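Local coordinates for erythrocyte membrane protein 1 (Plasmodium falciparum, PDB 6S8T), which binds the human endothelial receptor ICAM-1 through this DBLβ domain, one module of a much longer surface protein that mediates adhesion of malaria-infected erythrocytes, at residues Thr94-Gly99 / Tyr110-Arg114; Leu295-Val299 / Ala417-Ile421; Trp301-Phe305 / Trp354-Trp358; Ile351-Glu355 / Tyr453-Asp457. All coordinates share one frame; numbering follows the deposited sequence.

The four contacts lie around the helix pair 293-319 and 335-372 of this DBL domain. Contact 3 is where those helices pack on each other, and its centre is about 10 Å from those of contacts 1 and 2 and about 8 Å from that of contact 4. Contact 1, earliest in the chain, sets a small hairpin against both helices, Glu95 forming a salt bridge with Lys353. Contact 2 brings helix 417-424 onto helix 293-319, closing a loop that contains contact 3. Contact 4 adds the late 453-457 loop to helix 335-372, sharing Trp354 and Glu355 with contact 3. Contact 3 touches each of the others, whereas contacts 2 and 4, with centres about 16 Å apart, do not touch.

Contact 1: Thr94-Gly99 / Tyr110-Arg114; sequences TEWKIG and YIPPR
Trp96 lays one face of its indole over the prolines Pro112 and Pro113, turned to them by a first torsion that sets CG beside the backbone N (chi1 -62°). Pro112 CA sits 3.5 Å from the centroid of the six-membered ring of Trp96, and Pro113 CD lies 3.3 Å from the centroid of its five-membered ring. Both are CH-pi contacts, 11° and 16° off the ring normal. Pro112 CG reaches the indole rim, 3.5 Å from Trp96 CZ3. Proline suits both places: its rigid, puckered ring offers C-H groups next to a polarising nitrogen, and Pro112 as N-cap with Pro113 in the first turn costs helix 113-116 no N-H bond.

The two segments belong to the hairpin of strands 97-98 and 110-111, a loosely paired antiparallel element in a domain whose other regular elements are helices. Ile111 N donates an almost straight bond to Lys97 O at 3.1 Å. Ile98 CG1 rests 3.6 Å from Tyr110 CE1, the side chains alongside each other. Thr94 CG2 meets Pro113 CG at 3.9 Å; Thr94 OG1 is hydrogen-bonded to the carbonyl oxygens of Lys91 and Glu88, which must share its one proton. Trp96 also meets Trp301 edge-to-face, and Tyr110 packs on helix 335-372.

Contact 2: Leu295-Val299 / Ala417-Ile421; sequences LRWMV and AAGYI
The phenol ring of Tyr420 is the one flat group carrying this contact, and the residues of helix 293-319 meet it from different directions. At its edge, in the ring plane, comes Val299 CG2, 3.8 Å from Tyr420 CE1. Met298 CE approaches obliquely, 3.6 Å from Tyr420 CD1, and the phenol end is met by Leu295, whose CD1 lies 4.1 Å from Tyr420 OH. Tyr420 reaches this far because its CG is anti to the backbone N (chi1 -168°), which swings the ring out toward the other helix.

Met298 is the main counterpart on the other side. Its first two torsions are extended, and a bend at the third (77°) turns CE to the tyrosine while SD stays 3.7 Å from Ala417 CB. The bendable, unbranched thioether thus reaches two partners, Ala417 and Tyr420, and the small methyl of Ala417 lets the sulfur come close. Ile421 supplies the next contact with a single branch end: its CD1 lies 3.8 Å from Val299 CA and 4.1 Å from Met298 CG.

The segments 295-299 and 417-421 cross at -73°, their local axes 10.8 Å apart, so they meet over one short patch. Tyr365 of helix 335-372 packs on Leu295, Ala417 and Tyr420, and Met391 and Phe394 of helix 388-402 pack on Leu295. With no hydrogen bond or salt bridge between the segments, their attachment rests on van der Waals contact and the burial of apolar surface.

Contact 3: Trp301-Phe305 / Trp354-Trp358; sequences WAEWF and WEKQW
Trp301 and Phe305 face Trp354, Gln357 and Trp358 across two nearly antiparallel helices, whose local axes are 11.9 Å apart and point 165° from each other. That wide separation is filled by large aromatic side chains. The indole of Trp301, its CG anti to the backbone N (chi1 -176°), reaches across to helix 335-372, its CZ2 3.3 Å from Trp354 O, which lies at the edge of the indole in its plane. Trp354 CE3 lies over one of its faces, 3.6 Å from Trp301 CZ2, with the two ring planes inclined at 55°. Trp358 runs nearer to parallel with Trp301 but is slid aside, so the rings barely overlap and the closest approach is Trp301 CH2 to Trp358 CB at 3.6 Å.

The three tryptophans form an aromatic cluster between helices 293-319 and 335-372; segment 354-358 lies in a predicted coiled coil. Phe305, one turn after Trp301 on helix 293-319, places CB 3.8 Å from Trp354 CE3. Tryptophan suits the central place because it combines a broad apolar surface with an N-H that can be satisfied in the interior: Trp301 NE1 donates a nearly straight bond to Gln357 OE1 at 3.0 Å, with the acceptor close to the indole plane. Gln357 NE2 in turn bonds to Trp96 O. This double hold fixes the amide's rotation and ties the residue just before strand 97-98 to the helix pair.

Contact 4: Ile351-Glu355 / Tyr453-Asp457; sequences IKKWE and YTFKD
Glu355 runs along Phe455 from its base to its carboxylate. Its CB meets the aromatic ring first, 3.6 Å from Phe455 CD1, and CG follows at 3.7 Å from Phe455 CG. Farther out, CD lies 3.5 Å from Phe455 CB, with the carboxylate and ring planes only 10° apart. At the tip the two oxygens part: OE2 is 3.5 Å from Phe455 CB and 3.8 Å from Tyr453 OH, the latter too far for a hydrogen bond, while OE1 lies 4.1 Å from Asp457 OD1, a like charge, and makes a long ion pair with Lys352 NZ. The side chain is extended, with CG anti to the backbone N (chi1 -175°); CB and CG thereby offer apolar surface to the ring, and the carboxylate lies against Phe455 CB.

Tyr453 to Lys456 form a type I beta turn, which presents Phe455 toward helix 335-372. Within that turn the backbone N of Phe455 lies above the centre of the Tyr453 ring. One helical turn before Glu355, Ile351 packs its CG2 methyl against the loop backbone, 3.9 Å from Phe455 CA and close to Thr454 O. Phe455 itself also meets the rings of Trp358 and Phe305, so it plugs the late loop into the aromatic interior between the two long helices.

The acidic pair Glu355 and Asp457 would be expected to disfavour full ionisation of both, although Asp457 is poorly ordered. Lys352 NZ, 3.7 Å from Glu355 OE1, probably offsets part of that charge.

Contact 1: Thr94-Gly99 / Tyr110-Arg114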
loop_
_atom_site.group_PDB
_atom_site.type_symbol
_atom_site.label_atom_id
_atom_site.label_comp_id
_atom_site.label_asym_id
_atom_site.label_seq_id
_atom_site.Cartn_x
_atom_site.Cartn_y
_atom_site.Cartn_z
ATOM N N THR A 94 -3.599 -6.051 -14.409
ATOM C CA THR A 94 -4.876 -5.801 -13.750
ATOM C C THR A 94 -5.075 -4.307 -13.529
ATOM O O THR A 94 -4.226 -3.636 -12.934
ATOM C CB THR A 94 -4.944 -6.545 -12.413
ATOM O OG1 THR A 94 -4.889 -7.961 -12.642
ATOM C CG2 THR A 94 -6.233 -6.206 -11.677
ATOM N N GLU A 95 -6.203 -3.787 -14.010
ATOM C CA GLU A 95 -6.470 -2.356 -13.947
ATOM C C GLU A 95 -6.954 -1.963 -12.555
ATOM O O GLU A 95 -7.891 -2.560 -12.018
ATOM C CB GLU A 95 -7.504 -1.967 -15.003
ATOM C CG GLU A 95 -7.043 -2.225 -16.435
ATOM C CD GLU A 95 -8.172 -2.130 -17.452
ATOM O OE1 GLU A 95 -9.349 -2.053 -17.040
ATOM O OE2 GLU A 95 -7.879 -2.140 -18.668
ATOM N N TRP A 96 -6.307 -0.959 -11.970
ATOM C CA TRP A 96 -6.740 -0.444 -10.677
ATOM C C TRP A 96 -8.042 0.328 -10.838
ATOM O O TRP A 96 -8.218 1.088 -11.795
ATOM C CB TRP A 96 -5.669 0.465 -10.064
ATOM C CG TRP A 96 -4.350 -0.211 -9.768
ATOM C CD1 TRP A 96 -3.787 -1.261 -10.442
ATOM C CD2 TRP A 96 -3.436 0.125 -8.716
ATOM N NE1 TRP A 96 -2.579 -1.594 -9.874
ATOM C CE2 TRP A 96 -2.342 -0.759 -8.814
ATOM C CE3 TRP A 96 -3.435 1.090 -7.703
ATOM C CZ2 TRP A 96 -1.265 -0.712 -7.934
ATOM C CZ3 TRP A 96 -2.362 1.140 -6.835
ATOM C CH2 TRP A 96 -1.293 0.241 -6.953
ATOM N N LYS A 97 -8.965 0.133 -9.901
ATOM C CA LYS A 97 -10.243 0.819 -9.965
ATOM C C LYS A 97 -10.404 1.757 -8.777
ATOM O O LYS A 97 -9.765 1.608 -7.734
ATOM C CB LYS A 97 -11.419 -0.166 -10.025
ATOM C CG LYS A 97 -12.621 0.386 -10.792
ATOM C CD LYS A 97 -13.481 -0.724 -11.382
ATOM C CE LYS A 97 -14.322 -0.219 -12.552
ATOM N NZ LYS A 97 -13.923 -0.853 -13.844
ATOM N N ILE A 98 -11.279 2.735 -8.970
ATOM C CA ILE A 98 -11.525 3.778 -7.985
ATOM C C ILE A 98 -12.377 3.227 -6.845
ATOM O O ILE A 98 -13.162 2.289 -7.013
ATOM C CB ILE A 98 -12.195 4.989 -8.669
ATOM C CG1 ILE A 98 -11.408 5.400 -9.920
ATOM C CG2 ILE A 98 -12.320 6.166 -7.717
ATOM C CD1 ILE A 98 -11.910 4.779 -11.225
ATOM N N GLY A 99 -12.205 3.812 -5.663
ATOM C CA GLY A 99 -13.033 3.427 -4.536
ATOM C C GLY A 99 -14.502 3.706 -4.790
ATOM O O GLY A 99 -14.873 4.640 -5.506
ATOM N N TYR A 110 -6.837 5.466 -6.397
ATOM C CA TYR A 110 -6.945 4.147 -7.006
ATOM C C TYR A 110 -6.498 3.065 -6.028
ATOM O O TYR A 110 -5.465 3.196 -5.363
ATOM C CB TYR A 110 -6.128 4.099 -8.295
ATOM C CG TYR A 110 -6.587 5.122 -9.315
ATOM C CD1 TYR A 110 -7.619 4.833 -10.201
ATOM C CD2 TYR A 110 -6.007 6.384 -9.374
ATOM C CE1 TYR A 110 -8.051 5.766 -11.125
ATOM C CE2 TYR A 110 -6.433 7.325 -10.294
ATOM C CZ TYR A 110 -7.452 7.010 -11.169
ATOM O OH TYR A 110 -7.881 7.941 -12.091
ATOM N N ILE A 111 -7.291 2.001 -5.938
ATOM C CA ILE A 111 -7.087 0.932 -4.962
ATOM C C ILE A 111 -6.142 -0.116 -5.541
ATOM O O ILE A 111 -6.416 -0.661 -6.621
ATOM C CB ILE A 111 -8.426 0.290 -4.560
ATOM C CG1 ILE A 111 -9.465 1.363 -4.224
ATOM C CG2 ILE A 111 -8.230 -0.666 -3.394
ATOM C CD1 ILE A 111 -9.075 2.255 -3.061
ATOM N N PRO A 112 -5.034 -0.433 -4.877
ATOM C CA PRO A 112 -4.155 -1.512 -5.358
ATOM C C PRO A 112 -4.873 -2.848 -5.322
ATOM O O PRO A 112 -5.607 -3.137 -4.365
ATOM C CB PRO A 112 -2.979 -1.489 -4.369
ATOM C CG PRO A 112 -3.061 -0.134 -3.683
ATOM C CD PRO A 112 -4.515 0.215 -3.659
ATOM N N PRO A 113 -4.696 -3.686 -6.347
ATOM C CA PRO A 113 -5.301 -5.031 -6.304
ATOM C C PRO A 113 -4.892 -5.840 -5.086
ATOM O O PRO A 113 -5.706 -6.617 -4.570
ATOM C CB PRO A 113 -4.804 -5.680 -7.603
ATOM C CG PRO A 113 -4.571 -4.534 -8.526
ATOM C CD PRO A 113 -4.085 -3.396 -7.654
ATOM N N ARG A 114 -3.653 -5.682 -4.611
ATOM C CA ARG A 114 -3.245 -6.350 -3.379
ATOM C C ARG A 114 -4.126 -5.926 -2.209
ATOM O O ARG A 114 -4.556 -6.764 -1.409
ATOM C CB ARG A 114 -1.777 -6.049 -3.080
ATOM C CG ARG A 114 -1.306 -6.531 -1.716
ATOM C CD ARG A 114 -0.039 -5.809 -1.291
ATOM N NE ARG A 114 -0.204 -4.361 -1.381
ATOM C CZ ARG A 114 -0.808 -3.620 -0.457
ATOM N NH1 ARG A 114 -0.921 -2.308 -0.626
ATOM N NH2 ARG A 114 -1.301 -4.192 0.634
#

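Contact 2: Leu295-Val299 / Ala417-Ile421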
loop_
_atom_site.group_PDB
_atom_site.type_symbol
_atom_site.label_atom_id
_atom_site.label_comp_id
_atom_site.label_asym_id
_atom_site.label_seq_id
_atom_site.Cartn_x
_atom_site.Cartn_y
_atom_site.Cartn_z
ATOM N N LEU A 295 0.849 7.960 -0.498
ATOM C CA LEU A 295 2.158 7.894 -1.137
ATOM C C LEU A 295 2.618 6.455 -1.340
ATOM O O LEU A 295 3.288 6.160 -2.336
ATOM C CB LEU A 295 3.193 8.671 -0.319
ATOM C CG LEU A 295 2.941 10.186 -0.199
ATOM C CD1 LEU A 295 3.896 10.820 0.802
ATOM C CD2 LEU A 295 3.058 10.868 -1.553
ATOM N N ARG A 296 2.272 5.550 -0.417
ATOM C CA ARG A 296 2.628 4.144 -0.598
ATOM C C ARG A 296 1.950 3.571 -1.835
ATOM O O ARG A 296 2.593 2.921 -2.667
ATOM C CB ARG A 296 2.256 3.329 0.645
ATOM C CG ARG A 296 2.861 3.856 1.947
ATOM C CD ARG A 296 2.734 2.845 3.092
ATOM N NE ARG A 296 1.394 2.272 3.220
ATOM C CZ ARG A 296 0.477 2.668 4.100
ATOM N NH1 ARG A 296 -0.709 2.072 4.132
ATOM N NH2 ARG A 296 0.741 3.657 4.948
ATOM N N TRP A 297 0.651 3.837 -1.990
ATOM C CA TRP A 297 -0.088 3.310 -3.133
ATOM C C TRP A 297 0.425 3.876 -4.453
ATOM O O TRP A 297 0.422 3.170 -5.469
ATOM C CB TRP A 297 -1.582 3.596 -2.962
ATOM C CG TRP A 297 -2.237 2.787 -1.872
ATOM C CD1 TRP A 297 -1.640 1.862 -1.058
ATOM C CD2 TRP A 297 -3.617 2.823 -1.491
ATOM N NE1 TRP A 297 -2.566 1.325 -0.194
ATOM C CE2 TRP A 297 -3.786 1.900 -0.439
ATOM C CE3 TRP A 297 -4.726 3.553 -1.934
ATOM C CZ2 TRP A 297 -5.019 1.684 0.172
ATOM C CZ3 TRP A 297 -5.948 3.341 -1.325
ATOM C CH2 TRP A 297 -6.086 2.412 -0.285
ATOM N N MET A 298 0.874 5.138 -4.460
ATOM C CA MET A 298 1.445 5.722 -5.672
ATOM C C MET A 298 2.728 5.007 -6.082
ATOM O O MET A 298 2.923 4.705 -7.266
ATOM C CB MET A 298 1.706 7.220 -5.463
ATOM C CG MET A 298 2.413 7.915 -6.628
ATOM S SD MET A 298 2.764 9.674 -6.358
ATOM C CE MET A 298 4.183 9.596 -5.268
ATOM N N VAL A 299 3.621 4.743 -5.122
ATOM C CA VAL A 299 4.836 3.987 -5.423
ATOM C C VAL A 299 4.485 2.590 -5.926
ATOM O O VAL A 299 5.119 2.068 -6.849
ATOM C CB VAL A 299 5.755 3.926 -4.186
ATOM C CG1 VAL A 299 6.973 3.045 -4.460
ATOM C CG2 VAL A 299 6.185 5.324 -3.755
ATOM N N ALA A 417 5.204 14.495 -8.160
ATOM C CA ALA A 417 5.041 13.056 -7.969
ATOM C C ALA A 417 6.087 12.275 -8.757
ATOM O O ALA A 417 6.632 11.280 -8.262
ATOM C CB ALA A 417 3.630 12.630 -8.372
ATOM N N ALA A 418 6.380 12.715 -9.983
ATOM C CA ALA A 418 7.429 12.077 -10.776
ATOM C C ALA A 418 8.770 12.123 -10.055
ATOM O O ALA A 418 9.543 11.158 -10.100
ATOM C CB ALA A 418 7.534 12.751 -12.143
ATOM N N GLY A 419 9.067 13.240 -9.388
ATOM C CA GLY A 419 10.300 13.319 -8.624
ATOM C C GLY A 419 10.306 12.376 -7.435
ATOM O O GLY A 419 11.326 11.749 -7.136
ATOM N N TYR A 420 9.168 12.263 -6.744
ATOM C CA TYR A 420 9.064 11.322 -5.632
ATOM C C TYR A 420 9.306 9.887 -6.096
ATOM O O TYR A 420 9.990 9.115 -5.413
ATOM C CB TYR A 420 7.691 11.444 -4.963
ATOM C CG TYR A 420 7.592 10.728 -3.628
ATOM C CD1 TYR A 420 7.387 9.348 -3.560
ATOM C CD2 TYR A 420 7.707 11.431 -2.434
ATOM C CE1 TYR A 420 7.304 8.697 -2.336
ATOM C CE2 TYR A 420 7.626 10.792 -1.212
ATOM C CZ TYR A 420 7.425 9.430 -1.166
ATOM O OH TYR A 420 7.348 8.806 0.055
ATOM N N ILE A 421 8.751 9.513 -7.254
ATOM C CA ILE A 421 8.925 8.150 -7.760
ATOM C C ILE A 421 10.397 7.875 -8.052
ATOM O O ILE A 421 10.933 6.823 -7.691
ATOM C CB ILE A 421 8.048 7.919 -9.007
ATOM C CG1 ILE A 421 6.565 7.886 -8.633
ATOM C CG2 ILE A 421 8.455 6.633 -9.731
ATOM C CD1 ILE A 421 6.199 6.790 -7.655
#

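Contact 3: Trp301-Phe305 / Trp354-Trp358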
loop_
_atom_site.group_PDB
_atom_site.type_symbol
_atom_site.label_atom_id
_atom_site.label_comp_id
_atom_site.label_asym_id
_atom_site.label_seq_id
_atom_site.Cartn_x
_atom_site.Cartn_y
_atom_site.Cartn_z
ATOM N N TRP A 301 1.680 1.845 -7.453
ATOM C CA TRP A 301 1.103 2.044 -8.780
ATOM C C TRP A 301 2.188 2.114 -9.846
ATOM O O TRP A 301 2.024 1.577 -10.947
ATOM C CB TRP A 301 0.252 3.320 -8.798
ATOM C CG TRP A 301 -0.475 3.591 -10.107
ATOM C CD1 TRP A 301 -1.794 3.350 -10.374
ATOM C CD2 TRP A 301 0.074 4.170 -11.303
ATOM N NE1 TRP A 301 -2.097 3.731 -11.661
ATOM C CE2 TRP A 301 -0.970 4.237 -12.253
ATOM C CE3 TRP A 301 1.344 4.632 -11.667
ATOM C CZ2 TRP A 301 -0.782 4.747 -13.540
ATOM C CZ3 TRP A 301 1.531 5.133 -12.946
ATOM C CH2 TRP A 301 0.471 5.189 -13.866
ATOM N N ALA A 302 3.302 2.783 -9.542
ATOM C CA ALA A 302 4.366 2.924 -10.531
ATOM C C ALA A 302 5.057 1.591 -10.797
ATOM O O ALA A 302 5.462 1.316 -11.932
ATOM C CB ALA A 302 5.379 3.972 -10.071
ATOM N N GLU A 303 5.206 0.754 -9.767
ATOM C CA GLU A 303 5.849 -0.543 -9.963
ATOM C C GLU A 303 5.014 -1.438 -10.873
ATOM O O GLU A 303 5.545 -2.068 -11.796
ATOM C CB GLU A 303 6.103 -1.233 -8.618
ATOM C CG GLU A 303 6.632 -2.663 -8.769
ATOM C CD GLU A 303 6.913 -3.362 -7.444
ATOM O OE1 GLU A 303 6.524 -2.836 -6.381
ATOM O OE2 GLU A 303 7.526 -4.450 -7.471
ATOM N N TRP A 304 3.700 -1.501 -10.635
ATOM C CA TRP A 304 2.844 -2.362 -11.442
ATOM C C TRP A 304 2.557 -1.786 -12.824
ATOM O O TRP A 304 2.242 -2.552 -13.741
ATOM C CB TRP A 304 1.539 -2.661 -10.697
ATOM C CG TRP A 304 1.759 -3.664 -9.607
ATOM C CD1 TRP A 304 2.005 -3.404 -8.288
ATOM C CD2 TRP A 304 1.811 -5.091 -9.750
ATOM N NE1 TRP A 304 2.188 -4.580 -7.599
ATOM C CE2 TRP A 304 2.070 -5.630 -8.473
ATOM C CE3 TRP A 304 1.648 -5.965 -10.830
ATOM C CZ2 TRP A 304 2.171 -7.001 -8.247
ATOM C CZ3 TRP A 304 1.750 -7.328 -10.606
ATOM C CH2 TRP A 304 2.009 -7.834 -9.325
ATOM N N PHE A 305 2.668 -0.465 -12.999
ATOM C CA PHE A 305 2.631 0.095 -14.347
ATOM C C PHE A 305 3.847 -0.340 -15.150
ATOM O O PHE A 305 3.738 -0.626 -16.349
ATOM C CB PHE A 305 2.565 1.622 -14.306
ATOM C CG PHE A 305 2.944 2.268 -15.614
ATOM C CD1 PHE A 305 2.035 2.326 -16.658
ATOM C CD2 PHE A 305 4.217 2.790 -15.809
ATOM C CE1 PHE A 305 2.379 2.905 -17.870
ATOM C CE2 PHE A 305 4.567 3.370 -17.018
ATOM C CZ PHE A 305 3.646 3.427 -18.051
ATOM N N TRP A 354 -3.690 3.821 -18.628
ATOM C CA TRP A 354 -2.889 3.983 -17.420
ATOM C C TRP A 354 -2.449 5.433 -17.247
ATOM O O TRP A 354 -2.407 5.944 -16.122
ATOM C CB TRP A 354 -1.676 3.052 -17.459
ATOM C CG TRP A 354 -1.997 1.618 -17.127
ATOM C CD1 TRP A 354 -2.582 0.698 -17.946
ATOM C CD2 TRP A 354 -1.742 0.945 -15.887
ATOM N NE1 TRP A 354 -2.709 -0.506 -17.293
ATOM C CE2 TRP A 354 -2.202 -0.381 -16.028
ATOM C CE3 TRP A 354 -1.170 1.334 -14.672
ATOM C CZ2 TRP A 354 -2.108 -1.319 -15.001
ATOM C CZ3 TRP A 354 -1.079 0.403 -13.652
ATOM C CH2 TRP A 354 -1.547 -0.909 -13.822
ATOM N N GLU A 355 -2.135 6.115 -18.351
ATOM C CA GLU A 355 -1.709 7.509 -18.267
ATOM C C GLU A 355 -2.798 8.399 -17.682
ATOM O O GLU A 355 -2.492 9.371 -16.982
ATOM C CB GLU A 355 -1.299 8.021 -19.648
ATOM C CG GLU A 355 -0.734 9.432 -19.636
ATOM C CD GLU A 355 -0.466 9.971 -21.028
ATOM O OE1 GLU A 355 -1.014 9.407 -22.002
ATOM O OE2 GLU A 355 0.293 10.958 -21.150
ATOM N N LYS A 356 -4.070 8.089 -17.948
ATOM C CA LYS A 356 -5.146 8.906 -17.394
ATOM C C LYS A 356 -5.167 8.830 -15.872
ATOM O O LYS A 356 -5.455 9.824 -15.198
ATOM C CB LYS A 356 -6.494 8.479 -17.975
ATOM C CG LYS A 356 -6.694 8.877 -19.428
ATOM C CD LYS A 356 -8.135 8.663 -19.864
ATOM C CE LYS A 356 -8.375 9.203 -21.264
ATOM N NZ LYS A 356 -9.799 9.055 -21.676
ATOM N N GLN A 357 -4.855 7.659 -15.313
ATOM C CA GLN A 357 -4.793 7.531 -13.861
ATOM C C GLN A 357 -3.638 8.346 -13.286
ATOM O O GLN A 357 -3.791 9.005 -12.249
ATOM C CB GLN A 357 -4.674 6.055 -13.466
ATOM C CG GLN A 357 -5.814 5.175 -13.995
ATOM C CD GLN A 357 -5.814 3.763 -13.414
ATOM O OE1 GLN A 357 -4.773 3.237 -13.015
ATOM N NE2 GLN A 357 -6.990 3.148 -13.362
ATOM N N TRP A 358 -2.481 8.330 -13.956
ATOM C CA TRP A 358 -1.316 9.053 -13.452
ATOM C C TRP A 358 -1.543 10.561 -13.434
ATOM O O TRP A 358 -1.052 11.247 -12.530
ATOM C CB TRP A 358 -0.083 8.702 -14.287
ATOM C CG TRP A 358 1.135 9.539 -13.988
ATOM C CD1 TRP A 358 1.651 10.539 -14.763
ATOM C CD2 TRP A 358 1.986 9.445 -12.837
ATOM N NE1 TRP A 358 2.768 11.073 -14.167
ATOM C CE2 TRP A 358 2.996 10.420 -12.983
ATOM C CE3 TRP A 358 1.993 8.636 -11.698
ATOM C CZ2 TRP A 358 4.001 10.604 -12.034
ATOM C CZ3 TRP A 358 2.995 8.818 -10.757
ATOM C CH2 TRP A 358 3.983 9.792 -10.931
#

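Contact 4: Ile351-Glu355 / Tyr453-Asp457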
loop_
_atom_site.group_PDB
_atom_site.type_symbol
_atom_site.label_atom_id
_atom_site.label_comp_id
_atom_site.label_asym_id
_atom_site.label_seq_id
_atom_site.Cartn_x
_atom_site.Cartn_y
_atom_site.Cartn_z
ATOM N N ILE A 351 -1.280 1.870 -22.680
ATOM C CA ILE A 351 -0.499 2.936 -22.061
ATOM C C ILE A 351 -1.359 4.173 -21.836
ATOM O O ILE A 351 -1.184 4.882 -20.837
ATOM C CB ILE A 351 0.743 3.251 -22.915
ATOM C CG1 ILE A 351 1.612 2.004 -23.056
ATOM C CG2 ILE A 351 1.555 4.369 -22.291
ATOM C CD1 ILE A 351 2.055 1.421 -21.739
ATOM N N LYS A 352 -2.315 4.435 -22.731
ATOM C CA LYS A 352 -3.131 5.639 -22.602
ATOM C C LYS A 352 -4.052 5.568 -21.390
ATOM O O LYS A 352 -4.191 6.553 -20.654
ATOM C CB LYS A 352 -3.945 5.866 -23.874
ATOM C CG LYS A 352 -4.655 7.208 -23.902
ATOM C CD LYS A 352 -3.652 8.353 -23.887
ATOM C CE LYS A 352 -4.305 9.665 -23.482
ATOM N NZ LYS A 352 -4.736 9.646 -22.057
ATOM N N LYS A 353 -4.695 4.420 -21.162
ATOM C CA LYS A 353 -5.627 4.331 -20.043
ATOM C C LYS A 353 -4.903 4.377 -18.703
ATOM O O LYS A 353 -5.436 4.928 -17.732
ATOM C CB LYS A 353 -6.484 3.070 -20.165
ATOM C CG LYS A 353 -5.705 1.782 -20.294
ATOM C CD LYS A 353 -6.510 0.725 -21.037
ATOM C CE LYS A 353 -7.885 0.532 -20.422
ATOM N NZ LYS A 353 -8.649 -0.539 -21.120
ATOM N N TRP A 354 -3.690 3.821 -18.628
ATOM C CA TRP A 354 -2.889 3.983 -17.420
ATOM C C TRP A 354 -2.449 5.433 -17.247
ATOM O O TRP A 354 -2.407 5.944 -16.122
ATOM C CB TRP A 354 -1.676 3.052 -17.459
ATOM C CG TRP A 354 -1.997 1.618 -17.127
ATOM C CD1 TRP A 354 -2.582 0.698 -17.946
ATOM C CD2 TRP A 354 -1.742 0.945 -15.887
ATOM N NE1 TRP A 354 -2.709 -0.506 -17.293
ATOM C CE2 TRP A 354 -2.202 -0.381 -16.028
ATOM C CE3 TRP A 354 -1.170 1.334 -14.672
ATOM C CZ2 TRP A 354 -2.108 -1.319 -15.001
ATOM C CZ3 TRP A 354 -1.079 0.403 -13.652
ATOM C CH2 TRP A 354 -1.547 -0.909 -13.822
ATOM N N GLU A 355 -2.135 6.115 -18.351
ATOM C CA GLU A 355 -1.709 7.509 -18.267
ATOM C C GLU A 355 -2.798 8.399 -17.682
ATOM O O GLU A 355 -2.492 9.371 -16.982
ATOM C CB GLU A 355 -1.299 8.021 -19.648
ATOM C CG GLU A 355 -0.734 9.432 -19.636
ATOM C CD GLU A 355 -0.466 9.971 -21.028
ATOM O OE1 GLU A 355 -1.014 9.407 -22.002
ATOM O OE2 GLU A 355 0.293 10.958 -21.150
ATOM N N TYR A 453 10.129 9.155 -22.193
ATOM C CA TYR A 453 8.925 9.375 -21.401
ATOM C C TYR A 453 8.106 8.090 -21.310
ATOM O O TYR A 453 7.909 7.389 -22.306
ATOM C CB TYR A 453 8.099 10.502 -22.024
ATOM C CG TYR A 453 6.845 10.881 -21.268
ATOM C CD1 TYR A 453 6.861 11.059 -19.890
ATOM C CD2 TYR A 453 5.648 11.092 -21.942
ATOM C CE1 TYR A 453 5.713 11.418 -19.203
ATOM C CE2 TYR A 453 4.499 11.450 -21.267
ATOM C CZ TYR A 453 4.536 11.612 -19.900
ATOM O OH TYR A 453 3.387 11.972 -19.233
ATOM N N THR A 454 7.631 7.779 -20.097
ATOM C CA THR A 454 6.949 6.505 -19.871
ATOM C C THR A 454 5.642 6.409 -20.647
ATOM O O THR A 454 5.260 5.316 -21.081
ATOM C CB THR A 454 6.678 6.291 -18.378
ATOM O OG1 THR A 454 5.950 7.407 -17.851
ATOM C CG2 THR A 454 7.978 6.128 -17.609
ATOM N N PHE A 455 4.944 7.530 -20.833
ATOM C CA PHE A 455 3.658 7.547 -21.517
ATOM C C PHE A 455 3.765 8.089 -22.939
ATOM O O PHE A 455 2.821 8.706 -23.443
ATOM C CB PHE A 455 2.643 8.354 -20.707
ATOM C CG PHE A 455 2.605 7.984 -19.249
ATOM C CD1 PHE A 455 2.022 6.798 -18.834
ATOM C CD2 PHE A 455 3.155 8.823 -18.294
ATOM C CE1 PHE A 455 1.990 6.455 -17.492
ATOM C CE2 PHE A 455 3.123 8.486 -16.951
ATOM C CZ PHE A 455 2.541 7.301 -16.551
ATOM N N LYS A 456 4.900 7.865 -23.598
ATOM C CA LYS A 456 5.110 8.327 -24.966
ATOM C C LYS A 456 4.313 7.438 -25.912
ATOM O O LYS A 456 4.634 6.257 -26.084
ATOM C CB LYS A 456 6.598 8.306 -25.304
ATOM C CG LYS A 456 6.979 9.105 -26.535
ATOM C CD LYS A 456 6.591 10.565 -26.384
ATOM C CE LYS A 456 7.570 11.464 -27.117
ATOM N NZ LYS A 456 7.773 11.021 -28.520
ATOM N N ASP A 457 3.269 8.001 -26.525
ATOM C CA ASP A 457 2.402 7.205 -27.392
ATOM C C ASP A 457 3.129 6.670 -28.620
ATOM O O ASP A 457 2.948 5.484 -28.945
ATOM C CB ASP A 457 1.162 8.022 -27.777
ATOM C CG ASP A 457 0.452 8.609 -26.574
ATOM O OD1 ASP A 457 0.424 7.947 -25.514
ATOM O OD2 ASP A 457 -0.076 9.735 -26.686
#